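Local coordinates for aminotransferase, class V family protein (Trichomonas vaginalis, PDB 5F8V) that probably transfers the amino group between phosphoserine and 2-oxoglutarate in serine biosynthesis, using pyridoxal 5'-phosphate as cofactor, at residues A[98-103]-A[122-127]; A[154-159]-A[302-307]; A[160-165]-A[293-298]; A[274-279]-A[353-358]; A[319-324]-A[343-348]. One frame throughout, in Å; residues are numbered along the deposited sequence.

Contact 1 of 5, residues A[98-103]-A[122-127]; sequences YLCTGT and VNSVAG
Tyr98 bridges Ser124 in parallel, bonded to the residues on either side of it, Asn123 and Val125. Tyr98 N donates to Asn123 O over 2.9 Å, and Val125 N returns a bond of the same length, 2.9 Å, to Tyr98 O. Between them the CA of Ser124 lies 3.4 Å from Tyr98 O. Beyond the bridge, Leu99 turns CG anti to its N (chi1 174°), which carries CD1 to the methyl of Ala126 at 3.8 Å; CG1 of Val125 meets Leu99 CD1 at 4.1 Å, the two side chains crossing obliquely. Strands 95-98 and 121-124 are linked by helix 103-115 in a beta-alpha-beta crossover, and they form one edge of the seven-stranded mixed sheet of the large domain of a fold-type I PLP enzyme. Where the strands part, a water fills the fork. It accepts from Cys100 N and Ala126 N, donates to Gly127 O, and lies 2.7 Å from Ser124 OG. A second water donates to Cys100 O at 2.8 Å and also reaches Gly127 O. On the Tyr98 side of the sheet, helix 103-115 packs through Phe109 and Cys112, while the phenol OH is bonded to Tyr150. Asn123 ND2 is held by Lys143 O and Asp97.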
# COMPACT_ATOMS: atom_id res chain seq x y z
N TYR A 98 15.15 8.28 -20.49
CA TYR A 98 15.52 8.04 -19.10
C TYR A 98 16.96 8.50 -18.88
O TYR A 98 17.86 8.04 -19.58
CB TYR A 98 15.39 6.54 -18.78
CG TYR A 98 13.95 6.11 -18.56
CD1 TYR A 98 13.45 5.98 -17.27
CD2 TYR A 98 13.09 5.87 -19.63
CE1 TYR A 98 12.14 5.61 -17.04
CE2 TYR A 98 11.76 5.50 -19.41
CZ TYR A 98 11.30 5.37 -18.11
OH TYR A 98 10.01 5.01 -17.86
N LEU A 99 17.17 9.43 -17.95
CA LEU A 99 18.52 9.80 -17.52
C LEU A 99 18.82 8.99 -16.27
O LEU A 99 18.15 9.17 -15.24
CB LEU A 99 18.64 11.29 -17.25
CG LEU A 99 19.98 11.76 -16.66
CD1 LEU A 99 21.08 11.76 -17.70
CD2 LEU A 99 19.86 13.14 -16.02
N CYS A 100 19.82 8.12 -16.35
CA CYS A 100 20.19 7.24 -15.25
C CYS A 100 21.42 7.77 -14.54
O CYS A 100 22.54 7.64 -15.04
CB CYS A 100 20.43 5.82 -15.78
SG CYS A 100 19.00 5.10 -16.63
N THR A 101 21.21 8.40 -13.39
CA THR A 101 22.31 8.96 -12.59
C THR A 101 22.73 8.06 -11.43
O THR A 101 23.72 8.34 -10.77
CB THR A 101 21.92 10.33 -12.02
OG1 THR A 101 20.72 10.20 -11.25
CG2 THR A 101 21.71 11.35 -13.16
N GLY A 102 21.98 7.00 -11.18
CA GLY A 102 22.26 6.09 -10.07
C GLY A 102 21.35 4.88 -10.11
O GLY A 102 20.78 4.56 -11.15
N THR A 103 21.19 4.24 -8.96
CA THR A 103 20.48 2.96 -8.88
C THR A 103 18.97 3.07 -9.17
O THR A 103 18.45 2.25 -9.88
CB THR A 103 20.71 2.30 -7.52
OG1 THR A 103 22.12 2.15 -7.31
CG2 THR A 103 20.04 0.94 -7.43
N VAL A 122 13.07 2.77 -25.80
CA VAL A 122 13.42 3.10 -24.42
C VAL A 122 14.89 3.50 -24.38
O VAL A 122 15.78 2.65 -24.38
CB VAL A 122 13.15 1.93 -23.46
CG1 VAL A 122 13.37 2.36 -22.01
CG2 VAL A 122 11.73 1.39 -23.67
N ASN A 123 15.14 4.80 -24.36
CA ASN A 123 16.47 5.35 -24.55
C ASN A 123 17.09 5.81 -23.23
O ASN A 123 16.48 6.58 -22.49
CB ASN A 123 16.39 6.53 -25.53
CG ASN A 123 17.75 7.11 -25.85
OD1 ASN A 123 18.69 6.37 -26.15
ND2 ASN A 123 17.87 8.43 -25.80
N SER A 124 18.29 5.31 -22.95
CA SER A 124 19.11 5.83 -21.86
C SER A 124 19.91 7.02 -22.39
O SER A 124 20.72 6.87 -23.31
CB SER A 124 20.05 4.75 -21.33
OG SER A 124 20.84 5.25 -20.28
N VAL A 125 19.69 8.19 -21.79
CA VAL A 125 20.16 9.50 -22.29
C VAL A 125 21.68 9.72 -22.21
O VAL A 125 22.27 10.32 -23.13
CB VAL A 125 19.42 10.65 -21.54
CG1 VAL A 125 20.09 11.99 -21.70
CG2 VAL A 125 17.97 10.74 -22.01
N ALA A 126 22.28 9.25 -21.12
CA ALA A 126 23.73 9.39 -20.89
C ALA A 126 24.40 8.03 -20.67
O ALA A 126 25.49 7.96 -20.10
CB ALA A 126 23.98 10.30 -19.69
N GLY A 127 23.76 6.96 -21.14
CA GLY A 127 24.24 5.60 -20.92
C GLY A 127 24.03 5.13 -19.50
O GLY A 127 23.60 5.89 -18.63
O HOH W 1 21.24 7.56 -18.90
O HOH W 2 24.82 8.11 -16.59

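Contact 2 of 5, residues A[154-159]-A[302-307]; sequences CDNETI and RMNMPF
The amides of Asn156 and Asn304 meet edge to edge, their planes 24° apart. Asn156 ND2 donates to Asn304 OD1 over 2.8 Å; the acceptor lies in the plane of the Asn156 amide and the donor in the carbonyl plane of Asn304, although the bond bends to 146° at the hydrogen. One face of the Asn304 amide is taken by Thr158, whose CG2 stands over it 3.1 Å from ND2, a tight approach, with Thr158 O on the same face 3.5 Å from Asn304 CG. The first torsion of Thr158 (chi1 -45°) sets CG2 over this amide and OG1 elsewhere, where Ser180 is its main partner and O3 of the pyridoxal group on Lys202 also bonds OG1. The contact thus brings strand 304-307 of the small domain against the cofactor-side loop of the large domain in this fold-type I enzyme. Both amides are fixed in rotation from outside: Asn156 ND2 also reaches Ser180 and its OD1 Ser301, while Asn304 ND2 bonds Ser348 OG. At the edge of the patch, Met303 CB lies 3.9 Å from Asn156 ND2, and Pro306 CG rests 3.7 Å from Ile159 O.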
# COMPACT_ATOMS: atom_id res chain seq x y z
N CYS A 154 15.74 10.89 -11.67
CA CYS A 154 15.67 10.82 -10.22
C CYS A 154 16.32 12.07 -9.63
O CYS A 154 17.52 12.31 -9.81
CB CYS A 154 16.39 9.59 -9.71
SG CYS A 154 16.19 9.34 -7.95
N ASP A 155 15.52 12.87 -8.93
CA ASP A 155 16.02 14.13 -8.40
C ASP A 155 17.07 13.92 -7.31
O ASP A 155 17.99 14.72 -7.19
CB ASP A 155 14.86 14.99 -7.87
CG ASP A 155 15.20 16.46 -7.85
OD1 ASP A 155 15.67 16.98 -8.87
OD2 ASP A 155 15.00 17.09 -6.80
N ASN A 156 16.94 12.85 -6.52
CA ASN A 156 17.91 12.52 -5.48
C ASN A 156 18.22 11.02 -5.43
O ASN A 156 17.37 10.22 -5.04
CB ASN A 156 17.43 13.02 -4.11
CG ASN A 156 18.45 12.77 -3.02
OD1 ASN A 156 19.50 13.40 -2.96
ND2 ASN A 156 18.16 11.78 -2.17
N GLU A 157 19.43 10.64 -5.84
CA GLU A 157 19.82 9.22 -5.80
C GLU A 157 20.35 8.88 -4.41
O GLU A 157 21.37 9.41 -3.97
CB GLU A 157 20.83 8.89 -6.91
CG GLU A 157 20.20 8.81 -8.29
CD GLU A 157 19.41 7.53 -8.55
OE1 GLU A 157 19.37 6.64 -7.68
OE2 GLU A 157 18.83 7.40 -9.66
N THR A 158 19.60 8.02 -3.73
CA THR A 158 19.75 7.74 -2.30
C THR A 158 21.07 7.00 -1.99
O THR A 158 21.73 7.30 -0.98
CB THR A 158 18.51 6.91 -1.84
OG1 THR A 158 17.33 7.51 -2.38
CG2 THR A 158 18.35 6.87 -0.35
N ILE A 159 21.47 6.09 -2.86
CA ILE A 159 22.66 5.25 -2.64
C ILE A 159 23.95 5.98 -3.04
O ILE A 159 24.98 5.86 -2.37
CB ILE A 159 22.52 3.89 -3.37
CG1 ILE A 159 21.29 3.14 -2.84
CG2 ILE A 159 23.78 3.04 -3.21
CD1 ILE A 159 20.81 2.03 -3.74
N ARG A 302 21.73 16.65 -0.08
CA ARG A 302 21.46 17.11 1.28
C ARG A 302 20.87 15.98 2.13
O ARG A 302 20.91 16.07 3.34
CB ARG A 302 20.47 18.28 1.29
CG ARG A 302 20.92 19.53 0.53
CD ARG A 302 19.74 20.43 0.14
NE ARG A 302 18.73 19.64 -0.56
CZ ARG A 302 17.48 19.43 -0.16
NH1 ARG A 302 16.97 20.01 0.92
NH2 ARG A 302 16.69 18.63 -0.89
N MET A 303 20.31 14.96 1.49
CA MET A 303 19.50 13.93 2.15
C MET A 303 20.28 12.65 2.45
O MET A 303 20.03 12.00 3.45
CB MET A 303 18.30 13.57 1.28
CG MET A 303 17.32 14.71 0.97
SD MET A 303 16.30 15.20 2.39
CE MET A 303 17.28 16.56 3.00
N ASN A 304 21.20 12.27 1.55
CA ASN A 304 21.95 11.02 1.68
C ASN A 304 23.42 11.31 1.44
O ASN A 304 23.80 11.78 0.36
CB ASN A 304 21.43 9.98 0.70
CG ASN A 304 19.93 9.78 0.79
OD1 ASN A 304 19.16 10.44 0.08
ND2 ASN A 304 19.48 8.89 1.70
N MET A 305 24.25 11.04 2.44
CA MET A 305 25.65 11.39 2.43
C MET A 305 26.47 10.12 2.55
O MET A 305 26.85 9.75 3.66
CB MET A 305 25.95 12.34 3.59
CG MET A 305 25.41 13.74 3.35
SD MET A 305 24.53 14.47 4.72
CE MET A 305 22.87 13.85 4.47
N PRO A 306 26.74 9.44 1.41
CA PRO A 306 27.67 8.32 1.49
C PRO A 306 29.08 8.80 1.80
O PRO A 306 29.44 9.94 1.52
CB PRO A 306 27.59 7.66 0.10
CG PRO A 306 26.92 8.64 -0.79
CD PRO A 306 26.17 9.62 0.07
N PHE A 307 29.85 7.92 2.44
CA PHE A 307 31.27 8.15 2.65
C PHE A 307 31.95 6.83 2.94
O PHE A 307 31.31 5.86 3.34
CB PHE A 307 31.54 9.20 3.74
CG PHE A 307 30.96 8.87 5.10
CD1 PHE A 307 29.63 9.12 5.39
CD2 PHE A 307 31.78 8.37 6.11
CE1 PHE A 307 29.10 8.85 6.64
CE2 PHE A 307 31.26 8.08 7.37
CZ PHE A 307 29.93 8.33 7.64

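Contact 3 of 5, residues A[160-165]-A[293-298]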
# COMPACT_ATOMS: atom_id res chain seq x y z
N GLN A 160 23.89 6.73 -4.14
CA GLN A 160 25.05 7.46 -4.65
C GLN A 160 25.23 8.84 -3.99
O GLN A 160 26.33 9.39 -3.99
CB GLN A 160 24.97 7.61 -6.16
CG GLN A 160 25.20 6.32 -6.94
CD GLN A 160 24.01 5.38 -6.94
OE1 GLN A 160 22.86 5.80 -6.89
NE2 GLN A 160 24.29 4.09 -7.00
N GLY A 161 24.16 9.40 -3.43
CA GLY A 161 24.20 10.76 -2.88
C GLY A 161 24.39 11.84 -3.93
O GLY A 161 25.12 12.81 -3.69
N ILE A 162 23.74 11.67 -5.08
CA ILE A 162 23.77 12.64 -6.20
C ILE A 162 22.38 13.32 -6.31
O ILE A 162 21.40 12.63 -6.53
CB ILE A 162 24.14 11.96 -7.53
CG1 ILE A 162 25.53 11.33 -7.40
CG2 ILE A 162 24.11 12.95 -8.69
CD1 ILE A 162 26.05 10.63 -8.64
N GLU A 163 22.34 14.64 -6.14
CA GLU A 163 21.09 15.41 -6.14
C GLU A 163 21.20 16.57 -7.12
O GLU A 163 22.24 17.22 -7.21
CB GLU A 163 20.78 15.96 -4.74
CG GLU A 163 19.38 16.57 -4.58
CD GLU A 163 19.05 16.94 -3.14
OE1 GLU A 163 19.93 17.46 -2.42
OE2 GLU A 163 17.90 16.72 -2.71
N PHE A 164 20.11 16.83 -7.83
CA PHE A 164 20.04 17.96 -8.74
C PHE A 164 19.71 19.19 -7.94
O PHE A 164 18.83 19.14 -7.08
CB PHE A 164 18.93 17.75 -9.77
CG PHE A 164 19.28 16.78 -10.85
CD1 PHE A 164 19.60 17.22 -12.13
CD2 PHE A 164 19.28 15.41 -10.59
CE1 PHE A 164 19.91 16.32 -13.13
CE2 PHE A 164 19.60 14.51 -11.59
CZ PHE A 164 19.90 14.96 -12.87
N GLN A 165 20.40 20.29 -8.22
CA GLN A 165 20.09 21.57 -7.58
C GLN A 165 18.88 22.27 -8.23
O GLN A 165 18.14 22.98 -7.55
CB GLN A 165 21.31 22.49 -7.57
CG GLN A 165 22.48 21.90 -6.79
CD GLN A 165 23.57 22.91 -6.47
OE1 GLN A 165 23.88 23.79 -7.28
NE2 GLN A 165 24.17 22.79 -5.29
N ASN A 293 34.39 11.33 0.42
CA ASN A 293 33.20 11.33 -0.44
C ASN A 293 33.63 11.99 -1.74
O ASN A 293 34.20 13.07 -1.72
CB ASN A 293 32.04 12.10 0.22
CG ASN A 293 30.91 12.43 -0.76
OD1 ASN A 293 31.08 13.22 -1.69
ND2 ASN A 293 29.73 11.85 -0.54
N ARG A 294 33.30 11.34 -2.86
CA ARG A 294 33.79 11.71 -4.20
C ARG A 294 32.86 12.64 -4.98
O ARG A 294 33.25 13.14 -6.03
CB ARG A 294 34.00 10.46 -5.07
CG ARG A 294 35.40 9.89 -5.05
CD ARG A 294 35.53 8.75 -6.05
NE ARG A 294 36.64 7.85 -5.74
CZ ARG A 294 36.89 6.71 -6.36
NH1 ARG A 294 36.13 6.29 -7.37
NH2 ARG A 294 37.92 5.96 -5.97
N ILE A 295 31.64 12.84 -4.49
CA ILE A 295 30.63 13.53 -5.28
C ILE A 295 31.01 15.01 -5.35
O ILE A 295 31.34 15.61 -4.33
CB ILE A 295 29.21 13.36 -4.69
CG1 ILE A 295 28.85 11.86 -4.54
CG2 ILE A 295 28.17 14.09 -5.55
CD1 ILE A 295 29.06 11.01 -5.77
N LYS A 296 30.98 15.57 -6.56
CA LYS A 296 31.31 16.99 -6.73
C LYS A 296 30.32 17.84 -5.95
O LYS A 296 29.14 17.49 -5.88
CB LYS A 296 31.32 17.38 -8.21
CG LYS A 296 32.52 16.84 -8.98
CD LYS A 296 32.53 17.29 -10.43
CE LYS A 296 33.55 16.49 -11.23
NZ LYS A 296 33.58 16.85 -12.68
N PRO A 297 30.80 18.95 -5.32
CA PRO A 297 29.97 19.75 -4.41
C PRO A 297 28.64 20.22 -5.02
O PRO A 297 27.62 20.27 -4.32
CB PRO A 297 30.87 20.95 -4.05
CG PRO A 297 31.93 20.97 -5.11
CD PRO A 297 32.14 19.55 -5.51
N GLU A 298 28.65 20.55 -6.30
CA GLU A 298 27.43 20.94 -7.02
C GLU A 298 26.37 19.82 -7.16
O GLU A 298 25.20 20.12 -7.39
CB GLU A 298 27.77 21.55 -8.39
CG GLU A 298 28.32 20.58 -9.44
CD GLU A 298 29.84 20.55 -9.55
OE1 GLU A 298 30.32 20.25 -10.67
OE2 GLU A 298 30.55 20.82 -8.54
O HOH W 3 27.29 12.97 -1.74
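Ile295 reaches from its loop onto the backbone of Gln160 and Gly161, and its branches divide the work. From CB, the CG2 methyl goes to Gly161 O at 3.8 Å. The other branch, CG1, settles 3.6 Å from Gln160 O. At the tip, a bend in the chain (chi2 -51°) keeps CD1 close to that same carbonyl oxygen and brings it 3.9 Å from Ile162 CG1, where the two isoleucine side chains cross at about a right angle. Behind Ile162, Pro133 and Val136 continue the apolar patch. Gly161, with its positive phi, and Ile162 both face Glu157, forming a G1 beta bulge in the short hairpin of strands 156-157 and 162-163. Residues 295-298 run alongside 160-165, their end-to-end directions 4° apart. Farther along, Gln165 extends beyond CG and lies against the backbone of Glu298: its CG is 3.3 Å from Glu298 O, and NE2 is 3.5 Å from that oxygen without a bond being formed. At the opposite end of the contact, a water donates to Gly161 O and accepts from Asn293 ND2, each at 2.9 Å, so the polar link across the segments is indirect. Asn293 is itself braced: its OD1 accepts from Ile295 N in an Asx turn, with the donor above the carbonyl plane, and ND2 also bonds Pro306 O. Backbone bonds of Gly161 with Ser301 and of Glu163 with Trp299 join 160-165 to the residues just after the loop.

Contact 4 of 5, residues A[274-279]-A[353-358]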
# COMPACT_ATOMS: atom_id res chain seq x y z
N ASN A 274 17.98 21.35 6.37
CA ASN A 274 18.63 20.23 5.72
C ASN A 274 20.03 20.57 5.17
O ASN A 274 20.95 19.76 5.30
CB ASN A 274 17.71 19.66 4.64
CG ASN A 274 16.47 18.98 5.22
OD1 ASN A 274 16.49 18.47 6.35
ND2 ASN A 274 15.40 18.94 4.44
N LYS A 275 20.19 21.77 4.60
CA LYS A 275 21.52 22.27 4.19
C LYS A 275 22.48 22.43 5.38
O LYS A 275 23.67 22.13 5.25
CB LYS A 275 21.42 23.60 3.44
CG LYS A 275 20.97 23.45 2.00
CD LYS A 275 20.80 24.79 1.31
CE LYS A 275 20.49 24.59 -0.16
NZ LYS A 275 19.87 25.80 -0.74
N GLU A 276 21.97 22.91 6.51
CA GLU A 276 22.79 23.04 7.72
C GLU A 276 23.32 21.69 8.17
O GLU A 276 24.51 21.53 8.39
CB GLU A 276 22.00 23.66 8.88
CG GLU A 276 21.94 25.17 8.84
CD GLU A 276 21.00 25.74 9.90
OE1 GLU A 276 20.92 25.17 11.02
OE2 GLU A 276 20.34 26.77 9.59
N LYS A 277 22.41 20.73 8.31
CA LYS A 277 22.78 19.37 8.69
C LYS A 277 23.77 18.74 7.69
O LYS A 277 24.79 18.19 8.11
CB LYS A 277 21.54 18.49 8.86
CG LYS A 277 20.70 18.85 10.09
CD LYS A 277 19.49 17.94 10.22
CE LYS A 277 18.39 18.30 9.23
NZ LYS A 277 17.12 17.57 9.52
N ALA A 278 23.49 18.85 6.39
CA ALA A 278 24.37 18.29 5.35
C ALA A 278 25.78 18.88 5.37
O ALA A 278 26.75 18.14 5.25
CB ALA A 278 23.76 18.47 3.97
N LYS A 279 25.88 20.19 5.52
CA LYS A 279 27.17 20.91 5.56
C LYS A 279 28.07 20.40 6.69
O LYS A 279 29.26 20.14 6.48
CB LYS A 279 26.92 22.42 5.69
CG LYS A 279 28.16 23.30 5.55
CD LYS A 279 27.85 24.72 5.99
CE LYS A 279 29.03 25.66 5.76
NZ LYS A 279 29.22 25.95 4.30
N CYS A 353 15.28 14.21 10.80
CA CYS A 353 16.55 13.83 11.41
C CYS A 353 17.00 14.96 12.34
O CYS A 353 17.31 16.04 11.85
CB CYS A 353 17.62 13.53 10.37
SG CYS A 353 19.22 13.21 11.13
N PRO A 354 17.02 14.72 13.66
CA PRO A 354 17.32 15.84 14.58
C PRO A 354 18.75 16.35 14.45
O PRO A 354 19.65 15.57 14.16
CB PRO A 354 17.10 15.23 15.98
CG PRO A 354 16.36 13.96 15.75
CD PRO A 354 16.82 13.47 14.41
N MET A 355 18.95 17.64 14.68
CA MET A 355 20.29 18.22 14.65
C MET A 355 21.20 17.55 15.69
O MET A 355 22.40 17.40 15.48
CB MET A 355 20.24 19.74 14.89
CG MET A 355 21.59 20.43 15.01
SD MET A 355 22.70 20.10 13.62
CE MET A 355 22.06 21.28 12.43
N GLU A 356 20.61 17.15 16.81
CA GLU A 356 21.31 16.40 17.84
C GLU A 356 21.94 15.10 17.29
O GLU A 356 23.03 14.75 17.69
CB GLU A 356 20.35 16.04 18.97
CG GLU A 356 21.03 15.56 20.22
CD GLU A 356 20.04 15.33 21.33
OE1 GLU A 356 19.39 14.27 21.35
OE2 GLU A 356 19.93 16.21 22.19
N ALA A 357 21.22 14.40 16.41
CA ALA A 357 21.72 13.17 15.80
C ALA A 357 22.96 13.43 14.95
O ALA A 357 23.95 12.69 15.05
CB ALA A 357 20.65 12.49 14.97
N VAL A 358 22.89 14.48 14.14
CA VAL A 358 24.02 14.90 13.31
C VAL A 358 25.22 15.28 14.20
O VAL A 358 26.35 14.90 13.88
CB VAL A 358 23.64 16.06 12.36
CG1 VAL A 358 24.88 16.63 11.68
CG2 VAL A 358 22.62 15.60 11.32
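Lys277 leaves its helix with CG anti to the carbonyl carbon (chi1 -70°), and a bend at chi3 (-76°) then turns its end to the carbonyl of Cys353. NZ meets Cys353 O at 2.8 Å, in the carbonyl plane and on a lone pair of the oxygen. The ammonium has further acceptors: Tyr350 O and, more weakly, Asn274 OD1 one turn earlier in its own helix. Backbone oxygens and an amide thus provide for a lysine end buried between helix and loop. Its aliphatic part is lined on the way. CD passes 3.3 Å from Cys353 O. Met355, bent at both chi2 and chi3, lays CE 3.6 Å from Lys277 CG; the two chains slide past each other in opposite directions. The same methyl also touches Glu276 CB, at 4.3 Å, on the more exposed side. From the inner side Val358 crosses the lysine at about a right angle, its CG2 3.9 Å from Lys277 CB, while CG1 lies at the same distance, 3.9 Å, from Lys277 O. Val358 also touches Val281, one turn after Lys277 in its helix. Helix 267-286 and the first turn of helix 355-367 pack here side by side; through Val281 on Met305 and Leu361 on Ala347 the two helices cover the small antiparallel sheet 304-307/345-348, in the alpha/beta small domain of fold-type I aminotransferases.

Contact 5 of 5, residues A[319-324]-A[343-348]; sequences DADAKF and GGFRAS
Asp321 on helix 318-329 and Gly344 in the turn before strand 345-348 approach to 5.5 Å between their CA atoms; Gly343 and Gly344 both take positive phi in the turn, and the N-H of Gly344 faces the helix. Asp321 OD2 accepts that N-H over 2.7 Å, with the donor above the carboxylate plane, 53° out of it. The other oxygen, OD1, makes a salt bridge with Arg309, so the carboxylate is held through both oxygens and its negative charge probably balanced. Strand 345-348 pairs antiparallel with 304-307, and the helix 318-329 that follows the latter returns to cover the start of the former, within the small alpha/beta domain. The cover is aromatic. Phe324 points CG anti to its N (chi1 -179°) and directs the CD1 edge of its ring at the face of Phe345, in a T-shaped pair with centroids 5.1 Å apart and planes at 69°. CD1 stands over the centre of the Phe345 ring, 3.9 Å from CE1. That ring's own edge is turned to the helix backbone: Asp321 O lies in the plane of the Phe345 ring, at its edge, 3.4 Å from CE1, and Asp321 CB is 4.0 Å from the same CE1. The cluster continues with Phe307 beside Phe345, and Phe291 and, edge-to-face, Trp368 beside Phe324.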
# COMPACT_ATOMS: atom_id res chain seq x y z
N ASP A 319 34.87 -6.10 6.60
CA ASP A 319 35.39 -6.21 7.97
C ASP A 319 35.89 -4.87 8.50
O ASP A 319 35.59 -4.51 9.63
CB ASP A 319 36.53 -7.24 8.04
CG ASP A 319 36.06 -8.65 7.77
OD1 ASP A 319 35.03 -9.07 8.35
OD2 ASP A 319 36.72 -9.36 6.99
N ALA A 320 36.64 -4.14 7.67
CA ALA A 320 37.11 -2.79 8.03
C ALA A 320 35.96 -1.79 8.16
O ALA A 320 35.95 -0.96 9.07
CB ALA A 320 38.13 -2.29 7.02
N ASP A 321 34.99 -1.89 7.25
CA ASP A 321 33.73 -1.13 7.35
C ASP A 321 33.02 -1.44 8.67
O ASP A 321 32.58 -0.53 9.38
CB ASP A 321 32.76 -1.49 6.21
CG ASP A 321 33.20 -0.97 4.84
OD1 ASP A 321 34.25 -0.29 4.70
OD2 ASP A 321 32.46 -1.26 3.88
N ALA A 322 32.90 -2.73 9.00
CA ALA A 322 32.20 -3.19 10.20
C ALA A 322 32.73 -2.57 11.50
O ALA A 322 31.96 -2.38 12.43
CB ALA A 322 32.22 -4.71 10.30
N LYS A 323 34.02 -2.25 11.55
CA LYS A 323 34.63 -1.63 12.74
C LYS A 323 34.05 -0.25 13.05
O LYS A 323 33.66 0.01 14.19
CB LYS A 323 36.15 -1.54 12.62
CG LYS A 323 36.90 -2.84 12.84
CD LYS A 323 38.38 -2.64 12.58
CE LYS A 323 39.22 -3.79 13.12
NZ LYS A 323 38.86 -5.09 12.48
N PHE A 324 34.00 0.64 12.05
CA PHE A 324 33.39 1.97 12.24
C PHE A 324 31.87 1.90 12.40
O PHE A 324 31.30 2.68 13.16
CB PHE A 324 33.77 2.95 11.12
CG PHE A 324 33.17 4.33 11.30
CD1 PHE A 324 32.13 4.77 10.48
CD2 PHE A 324 33.62 5.18 12.31
CE1 PHE A 324 31.57 6.04 10.65
CE2 PHE A 324 33.06 6.43 12.49
CZ PHE A 324 32.04 6.87 11.66
N GLY A 343 28.93 -0.93 -0.15
CA GLY A 343 29.59 -1.02 1.16
C GLY A 343 29.83 0.36 1.76
O GLY A 343 29.19 1.35 1.37
N GLY A 344 30.76 0.43 2.69
CA GLY A 344 31.12 1.68 3.36
C GLY A 344 29.97 2.24 4.18
O GLY A 344 29.18 1.48 4.74
N PHE A 345 29.87 3.57 4.21
CA PHE A 345 28.97 4.26 5.16
C PHE A 345 28.05 5.26 4.48
O PHE A 345 28.38 5.81 3.44
CB PHE A 345 29.81 4.96 6.22
CG PHE A 345 31.07 4.23 6.56
CD1 PHE A 345 31.01 2.99 7.18
CD2 PHE A 345 32.32 4.76 6.23
CE1 PHE A 345 32.18 2.30 7.48
CE2 PHE A 345 33.48 4.07 6.53
CZ PHE A 345 33.41 2.84 7.15
N ARG A 346 26.89 5.50 5.09
CA ARG A 346 25.94 6.50 4.59
C ARG A 346 25.11 7.10 5.72
O ARG A 346 24.42 6.37 6.44
CB ARG A 346 25.03 5.87 3.53
CG ARG A 346 24.07 6.83 2.83
CD ARG A 346 23.15 6.14 1.82
NE ARG A 346 22.52 4.94 2.37
CZ ARG A 346 21.63 4.17 1.74
NH1 ARG A 346 21.18 4.48 0.53
NH2 ARG A 346 21.15 3.09 2.36
N ALA A 347 25.18 8.42 5.87
CA ALA A 347 24.26 9.14 6.74
C ALA A 347 23.09 9.59 5.89
O ALA A 347 23.27 10.36 4.94
CB ALA A 347 24.93 10.35 7.37
N SER A 348 21.90 9.07 6.20
CA SER A 348 20.65 9.54 5.61
C SER A 348 19.99 10.43 6.64
O SER A 348 19.76 10.00 7.77
CB SER A 348 19.76 8.36 5.23
OG SER A 348 20.39 7.52 4.28

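From the N terminus, contact 1 closes first, around helix 103-115, and joins two neighbouring strands of the large-domain sheet. It is in series with all the others, though its loop touches contacts 2 and 3 near Glu157 and Gln160. Contact 2 then spans from 154-159 to 302-307, and contact 3 lies within that span, the two tying the short hairpin to the small domain; their centres are about 7 Å apart. Contact 4 begins inside this span and ends beyond it, so it crosses both. Contact 5 falls wholly within the span of contact 4, in series with contacts 2 and 3, and adds helix 318-329 to the antiparallel sheet 304-307/345-348 that it shares with contact 2.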